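PDB 5UXD: macrolide 2'-phosphotransferase MphH from Brachybacterium faecium, which probably inactivates macrolide antibiotics by transferring a phosphate from a nucleotide to their 2'-hydroxyl. Local coordinates for residues L13-R27 and A38-L52. Numbering follows the deposited sequence.
Sequences LAARHGLDLDGGTLR and AFARAHDGGDWVLRL. With ZIT (azithromycin), chain I.
Leu21 and Leu50 meet tip to tip, CD1 to CD2 at 4.0 Å, beneath the antiparallel sheet of a kinase-like N-terminal lobe, where helix 7-16 and the chain leaving it pack on the hairpin of strands 35-42 and 47-53. This apolar side is the tight part of the contact. Leu50 CD2 also touches Ala14 CB, while Leu21 CD1 lies on Ala40 CB, which Leu26 CG approaches too. One residue earlier in the helix, Leu13 CD2 meets Leu52 CD2 tip to tip at 3.5 Å. Leu19, its CG anti to the backbone N (chi1 -179°), lays CD1 over the indole face of Trp48, 3.6 Å from the centroid of the five-membered ring and 17° off its normal: a CH-pi contact. The Trp48 side chain lies about 5 Å from that of Tyr93, a GDP-site residue, and touches Ala92 and Pro94 of strand 91-94.

Arg27 and Phe39 form a regular antiparallel hydrogen-bonded pair, but two overlapping type I turns, Asp22-Thr25 and Gly23-Leu26, carry the chain round a corner between strands 21-22 and 26-29, both paired with strand 35-42. Thr25 bridges the break: its OG1 accepts Arg41 N at 2.8 Å, almost straight at 174°, and donates to Asp22 O. That hydroxyl thus stands in for a backbone carbonyl.

The solvent side, by contrast, is looser and polar. The type I turn from Ala42 to Gly45 borders an azithromycin apart from the pocket that includes Glu198 and Tyr200; its closest approaches are to ligand carbons, such as Asp44 O to C8A. Arg41 crosses Thr25 at about a right angle, one guanidinium face toward azithromycin C17. His43 N donates to Asp20 O at 2.9 Å, and that same oxygen lies over one face of the His43 imidazole, 3.6 Å above its plane and offset toward the rim.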
loop_
_atom_site.group_PDB
_atom_site.type_symbol
_atom_site.label_atom_id
_atom_site.label_comp_id
_atom_site.label_asym_id
_atom_site.label_seq_id
_atom_site.Cartn_x
_atom_site.Cartn_y
_atom_site.Cartn_z
ATOM N N LEU A 13 9.803 12.046 25.043
ATOM C CA LEU A 13 8.538 11.509 24.547
ATOM C C LEU A 13 8.524 9.987 24.617
ATOM O O LEU A 13 7.578 9.388 25.138
ATOM C CB LEU A 13 8.295 11.992 23.125
ATOM C CG LEU A 13 7.138 11.337 22.368
ATOM C CD1 LEU A 13 5.809 11.762 22.982
ATOM C CD2 LEU A 13 7.206 11.714 20.900
ATOM N N ALA A 14 9.579 9.343 24.114
ATOM C CA ALA A 14 9.691 7.895 24.233
ATOM C C ALA A 14 9.774 7.459 25.695
ATOM O O ALA A 14 9.137 6.476 26.091
ATOM C CB ALA A 14 10.911 7.400 23.458
ATOM N N ALA A 15 10.562 8.174 26.508
ATOM C CA ALA A 15 10.762 7.774 27.896
ATOM C C ALA A 15 9.441 7.743 28.653
ATOM O O ALA A 15 9.176 6.805 29.412
ATOM C CB ALA A 15 11.742 8.730 28.582
ATOM N N ARG A 16 8.588 8.749 28.444
ATOM C CA ARG A 16 7.328 8.792 29.175
ATOM C C ARG A 16 6.365 7.689 28.740
ATOM O O ARG A 16 5.371 7.446 29.434
ATOM C CB ARG A 16 6.681 10.172 29.030
ATOM C CG ARG A 16 5.941 10.404 27.727
ATOM C CD ARG A 16 5.260 11.775 27.722
ATOM N NE ARG A 16 6.244 12.849 27.690
ATOM C CZ ARG A 16 6.365 13.741 26.708
ATOM N NH1 ARG A 16 5.546 13.713 25.664
ATOM N NH2 ARG A 16 7.308 14.672 26.775
ATOM N N HIS A 17 6.657 6.992 27.643
ATOM C CA HIS A 17 5.871 5.834 27.234
ATOM C C HIS A 17 6.597 4.515 27.493
ATOM O O HIS A 17 6.203 3.473 26.958
ATOM C CB HIS A 17 5.475 5.984 25.769
ATOM C CG HIS A 17 4.484 7.076 25.551
ATOM N ND1 HIS A 17 3.133 6.895 25.752
ATOM C CD2 HIS A 17 4.646 8.374 25.209
ATOM C CE1 HIS A 17 2.499 8.030 25.510
ATOM N NE2 HIS A 17 3.396 8.947 25.185
ATOM N N GLY A 18 7.628 4.538 28.332
ATOM C CA GLY A 18 8.338 3.335 28.717
ATOM C C GLY A 18 9.446 2.889 27.790
ATOM O O GLY A 18 9.971 1.787 27.983
ATOM N N LEU A 19 9.831 3.703 26.802
ATOM C CA LEU A 19 10.847 3.314 25.822
ATOM C C LEU A 19 12.101 4.169 26.019
ATOM O O LEU A 19 12.087 5.378 25.767
ATOM C CB LEU A 19 10.286 3.425 24.402
ATOM C CG LEU A 19 11.224 3.021 23.275
ATOM C CD1 LEU A 19 11.569 1.554 23.406
ATOM C CD2 LEU A 19 10.556 3.302 21.914
ATOM N N ASP A 20 13.175 3.514 26.459
ATOM C CA ASP A 20 14.431 4.166 26.813
ATOM C C ASP A 20 15.396 4.002 25.644
ATOM O O ASP A 20 15.842 2.886 25.357
ATOM C CB ASP A 20 15.008 3.565 28.094
ATOM C CG ASP A 20 14.063 3.704 29.291
ATOM O OD1 ASP A 20 13.355 4.732 29.380
ATOM O OD2 ASP A 20 14.047 2.793 30.151
ATOM N N LEU A 21 15.713 5.114 24.974
ATOM C CA LEU A 21 16.477 5.110 23.734
ATOM C C LEU A 21 17.887 5.664 23.921
ATOM O O LEU A 21 18.130 6.558 24.735
ATOM C CB LEU A 21 15.758 5.928 22.656
ATOM C CG LEU A 21 14.343 5.499 22.262
ATOM C CD1 LEU A 21 13.715 6.493 21.277
ATOM C CD2 LEU A 21 14.330 4.088 21.692
ATOM N N ASP A 22 18.814 5.129 23.134
ATOM C CA ASP A 22 20.176 5.653 23.037
ATOM C C ASP A 22 20.140 6.828 22.070
ATOM O O ASP A 22 20.036 6.637 20.858
ATOM C CB ASP A 22 21.124 4.557 22.565
ATOM C CG ASP A 22 22.554 5.044 22.362
ATOM O OD1 ASP A 22 22.923 6.158 22.817
ATOM O OD2 ASP A 22 23.336 4.281 21.757
ATOM N N GLY A 23 20.201 8.051 22.611
ATOM C CA GLY A 23 20.065 9.239 21.784
ATOM C C GLY A 23 21.149 9.376 20.735
ATOM O O GLY A 23 20.929 9.987 19.686
ATOM N N GLY A 24 22.321 8.798 20.990
ATOM C CA GLY A 24 23.386 8.816 20.010
ATOM C C GLY A 24 23.021 8.155 18.699
ATOM O O GLY A 24 23.651 8.438 17.675
ATOM N N THR A 25 22.013 7.287 18.707
ATOM C CA THR A 25 21.587 6.561 17.525
ATOM C C THR A 25 20.357 7.166 16.866
ATOM O O THR A 25 19.892 6.628 15.858
ATOM C CB THR A 25 21.285 5.097 17.878
ATOM O OG1 THR A 25 20.067 5.033 18.632
ATOM C CG2 THR A 25 22.406 4.495 18.691
ATOM N N LEU A 26 19.802 8.251 17.406
ATOM C CA LEU A 26 18.496 8.707 16.946
ATOM C C LEU A 26 18.628 9.487 15.645
ATOM O O LEU A 26 19.490 10.362 15.524
ATOM C CB LEU A 26 17.817 9.562 18.011
ATOM C CG LEU A 26 16.302 9.550 17.850
ATOM C CD1 LEU A 26 15.632 9.486 19.206
ATOM C CD2 LEU A 26 15.842 10.767 17.059
ATOM N N ARG A 27 17.785 9.148 14.666
ATOM C CA ARG A 27 17.702 9.839 13.389
ATOM C C ARG A 27 16.233 10.085 13.076
ATOM O O ARG A 27 15.353 9.399 13.596
ATOM C CB ARG A 27 18.354 9.027 12.256
ATOM C CG ARG A 27 19.852 8.810 12.422
ATOM C CD ARG A 27 20.451 8.072 11.224
ATOM N NE ARG A 27 21.446 8.883 10.519
ATOM C CZ ARG A 27 22.762 8.765 10.680
ATOM N NH1 ARG A 27 23.254 7.862 11.524
ATOM N NH2 ARG A 27 23.590 9.550 10.000
ATOM N N ALA A 38 10.944 8.697 13.499
ATOM C CA ALA A 38 12.277 8.592 14.076
ATOM C C ALA A 38 12.679 7.130 14.230
ATOM O O ALA A 38 11.839 6.251 14.448
ATOM C CB ALA A 38 12.368 9.302 15.442
ATOM N N PHE A 39 13.982 6.883 14.108
ATOM C CA PHE A 39 14.580 5.572 14.319
ATOM C C PHE A 39 15.646 5.685 15.396
ATOM O O PHE A 39 16.474 6.599 15.353
ATOM C CB PHE A 39 15.234 5.032 13.041
ATOM C CG PHE A 39 14.382 5.165 11.816
ATOM C CD1 PHE A 39 13.468 4.183 11.488
ATOM C CD2 PHE A 39 14.497 6.274 10.993
ATOM C CE1 PHE A 39 12.684 4.301 10.359
ATOM C CE2 PHE A 39 13.714 6.398 9.854
ATOM C CZ PHE A 39 12.807 5.414 9.540
ATOM N N ALA A 40 15.652 4.745 16.343
ATOM C CA ALA A 40 16.695 4.746 17.360
ATOM C C ALA A 40 16.880 3.335 17.886
ATOM O O ALA A 40 16.005 2.479 17.735
ATOM C CB ALA A 40 16.360 5.696 18.526
ATOM N N ARG A 41 18.024 3.112 18.518
ATOM C CA ARG A 41 18.264 1.877 19.249
ATOM C C ARG A 41 17.866 2.062 20.707
ATOM O O ARG A 41 18.140 3.103 21.310
ATOM C CB ARG A 41 19.725 1.452 19.136
ATOM C CG ARG A 41 19.990 0.016 19.564
ATOM C CD ARG A 41 21.416 -0.420 19.241
ATOM N NE ARG A 41 22.000 0.332 18.133
ATOM C CZ ARG A 41 22.069 -0.107 16.880
ATOM N NH1 ARG A 41 21.578 -1.300 16.555
ATOM N NH2 ARG A 41 22.627 0.651 15.948
ATOM N N ALA A 42 17.201 1.054 21.266
ATOM C CA ALA A 42 16.866 1.104 22.679
ATOM C C ALA A 42 18.071 0.692 23.523
ATOM O O ALA A 42 19.040 0.108 23.031
ATOM C CB ALA A 42 15.659 0.214 22.977
ATOM N N HIS A 43 18.012 1.022 24.815
ATOM C CA HIS A 43 19.131 0.749 25.709
ATOM C C HIS A 43 19.461 -0.737 25.785
ATOM O O HIS A 43 20.595 -1.091 26.121
ATOM C CB HIS A 43 18.843 1.319 27.097
ATOM C CG HIS A 43 19.037 2.802 27.183
ATOM N ND1 HIS A 43 18.765 3.527 28.324
ATOM C CD2 HIS A 43 19.468 3.697 26.263
ATOM C CE1 HIS A 43 19.023 4.805 28.104
ATOM N NE2 HIS A 43 19.450 4.934 26.860
ATOM N N ASP A 44 18.488 -1.603 25.507
ATOM C CA ASP A 44 18.749 -3.035 25.461
ATOM C C ASP A 44 19.196 -3.513 24.080
ATOM O O ASP A 44 19.295 -4.724 23.862
ATOM C CB ASP A 44 17.520 -3.825 25.932
ATOM C CG ASP A 44 16.334 -3.732 24.977
ATOM O OD1 ASP A 44 16.461 -3.206 23.847
ATOM O OD2 ASP A 44 15.244 -4.206 25.373
ATOM N N GLY A 45 19.445 -2.597 23.143
ATOM C CA GLY A 45 20.018 -2.932 21.857
ATOM C C GLY A 45 19.026 -3.082 20.716
ATOM O O GLY A 45 19.450 -3.114 19.552
ATOM N N GLY A 46 17.728 -3.176 21.002
ATOM C CA GLY A 46 16.761 -3.362 19.934
ATOM C C GLY A 46 16.543 -2.096 19.123
ATOM O O GLY A 46 16.581 -0.980 19.642
ATOM N N ASP A 47 16.309 -2.278 17.821
ATOM C CA ASP A 47 16.027 -1.167 16.919
ATOM C C ASP A 47 14.535 -0.856 16.898
ATOM O O ASP A 47 13.701 -1.764 16.845
ATOM C CB ASP A 47 16.502 -1.482 15.499
ATOM C CG ASP A 47 18.010 -1.577 15.395
ATOM O OD1 ASP A 47 18.501 -2.496 14.707
ATOM O OD2 ASP A 47 18.705 -0.733 15.999
ATOM N N TRP A 48 14.209 0.439 16.901
ATOM C CA TRP A 48 12.837 0.907 17.026
ATOM C C TRP A 48 12.517 1.921 15.938
ATOM O O TRP A 48 13.396 2.647 15.461
ATOM C CB TRP A 48 12.594 1.538 18.412
ATOM C CG TRP A 48 12.386 0.522 19.490
ATOM C CD1 TRP A 48 13.347 -0.130 20.206
ATOM C CD2 TRP A 48 11.122 0.016 19.956
ATOM N NE1 TRP A 48 12.761 -1.005 21.091
ATOM C CE2 TRP A 48 11.398 -0.936 20.952
ATOM C CE3 TRP A 48 9.790 0.276 19.614
ATOM C CZ2 TRP A 48 10.392 -1.619 21.632
ATOM C CZ3 TRP A 48 8.786 -0.402 20.288
ATOM C CH2 TRP A 48 9.097 -1.343 21.285
ATOM N N VAL A 49 11.245 1.955 15.550
ATOM C CA VAL A 49 10.677 2.998 14.705
ATOM C C VAL A 49 9.650 3.768 15.527
ATOM O O VAL A 49 8.828 3.171 16.236
ATOM C CB VAL A 49 10.021 2.403 13.441
ATOM C CG1 VAL A 49 9.465 3.512 12.541
ATOM C CG2 VAL A 49 11.020 1.535 12.684
ATOM N N LEU A 50 9.697 5.094 15.432
ATOM C CA LEU A 50 8.750 5.961 16.117
ATOM C C LEU A 50 7.977 6.751 15.072
ATOM O O LEU A 50 8.572 7.317 14.152
ATOM C CB LEU A 50 9.467 6.901 17.092
ATOM C CG LEU A 50 10.028 6.225 18.346
ATOM C CD1 LEU A 50 11.367 5.533 18.054
ATOM C CD2 LEU A 50 10.181 7.227 19.484
ATOM N N ARG A 51 6.648 6.765 15.200
ATOM C CA ARG A 51 5.786 7.552 14.324
ATOM C C ARG A 51 5.098 8.612 15.169
ATOM O O ARG A 51 4.404 8.278 16.135
ATOM C CB ARG A 51 4.748 6.681 13.608
ATOM C CG ARG A 51 5.343 5.542 12.810
ATOM C CD ARG A 51 4.232 4.657 12.243
ATOM N NE ARG A 51 3.498 5.310 11.165
ATOM C CZ ARG A 51 2.217 5.079 10.880
ATOM N NH1 ARG A 51 1.514 4.222 11.605
ATOM N NH2 ARG A 51 1.637 5.713 9.871
ATOM N N LEU A 52 5.305 9.883 14.819
ATOM C CA LEU A 52 4.739 10.984 15.594
ATOM C C LEU A 52 3.613 11.650 14.817
ATOM O O LEU A 52 3.879 12.317 13.806
ATOM C CB LEU A 52 5.822 12.005 15.943
ATOM C CG LEU A 52 6.756 11.614 17.095
ATOM C CD1 LEU A 52 7.739 10.519 16.693
ATOM C CD2 LEU A 52 7.494 12.846 17.559
HETATM C C1 ZIT I . 27.737 0.104 20.418
HETATM C C2 ZIT I . 27.066 -1.278 20.099
HETATM C C3 ZIT I . 27.096 -2.223 21.292
HETATM C C4 ZIT I . 26.494 -1.681 22.634
HETATM C C5 ZIT I . 24.942 -1.765 22.719
HETATM C C6 ZIT I . 24.304 -0.639 23.506
HETATM C C7 ZIT I . 24.592 -0.731 25.023
HETATM C C8 ZIT I . 24.177 0.572 25.777
HETATM C C9 ZIT I . 25.418 1.461 26.062
HETATM N N10 ZIT I . 25.831 2.257 24.797
HETATM C C11 ZIT I . 27.268 2.390 24.709
HETATM C C12 ZIT I . 27.712 2.424 23.239
HETATM C C13 ZIT I . 29.159 1.982 23.005
HETATM C C14 ZIT I . 29.332 1.505 21.565
HETATM C C15 ZIT I . 30.799 1.491 21.187
HETATM C C16 ZIT I . 30.942 0.983 19.717
HETATM C C17 ZIT I . 25.709 -1.019 19.532
HETATM C C18 ZIT I . 27.136 -2.479 23.742
HETATM C C19 ZIT I . 22.784 -0.705 23.296
HETATM C C20 ZIT I . 23.553 0.208 27.040
HETATM C C21 ZIT I . 25.137 3.553 24.776
HETATM C C22 ZIT I . 27.745 3.617 25.456
HETATM C C23 ZIT I . 29.578 0.875 23.993
HETATM O O1 ZIT I . 27.381 1.111 19.836
HETATM O O6 ZIT I . 24.782 0.598 23.005
HETATM O O12 ZIT I . 27.583 3.728 22.726
HETATM O O13 ZIT I . 30.016 3.116 23.162
HETATM O O14 ZIT I . 28.835 0.169 21.438
HETATM C C1A ZIT I . 24.336 -4.072 22.390
HETATM C C2A ZIT I . 23.596 -5.184 23.091
HETATM C C3A ZIT I . 23.414 -6.347 22.189
HETATM C C4A ZIT I . 22.741 -5.963 20.931
HETATM C C5A ZIT I . 23.495 -4.823 20.239
HETATM C C6A ZIT I . 22.800 -4.367 19.027
HETATM C C7A ZIT I . 22.504 -8.583 22.189
HETATM C C8A ZIT I . 21.384 -6.928 23.427
HETATM O O1A ZIT I . 24.490 -2.992 23.286
HETATM O O2A ZIT I . 24.351 -5.608 24.235
HETATM N N3A ZIT I . 22.689 -7.394 22.966
HETATM O O5A ZIT I . 23.671 -3.666 21.142
HETATM C C1B ZIT I . 28.992 -3.602 20.662
HETATM C C2B ZIT I . 30.501 -3.657 20.717
HETATM C C3B ZIT I . 31.071 -4.561 21.781
HETATM C C4B ZIT I . 30.333 -5.852 21.903
HETATM C C5B ZIT I . 28.867 -5.589 22.134
HETATM C C6B ZIT I . 28.107 -6.880 22.332
HETATM C C7B ZIT I . 32.592 -4.832 21.431
HETATM C C8B ZIT I . 31.530 -2.630 23.166
HETATM O O1B ZIT I . 28.472 -2.635 21.542
HETATM O O3B ZIT I . 30.979 -3.927 23.071
HETATM O O4B ZIT I . 30.851 -6.638 22.995
HETATM O O5B ZIT I . 28.314 -4.908 20.953
#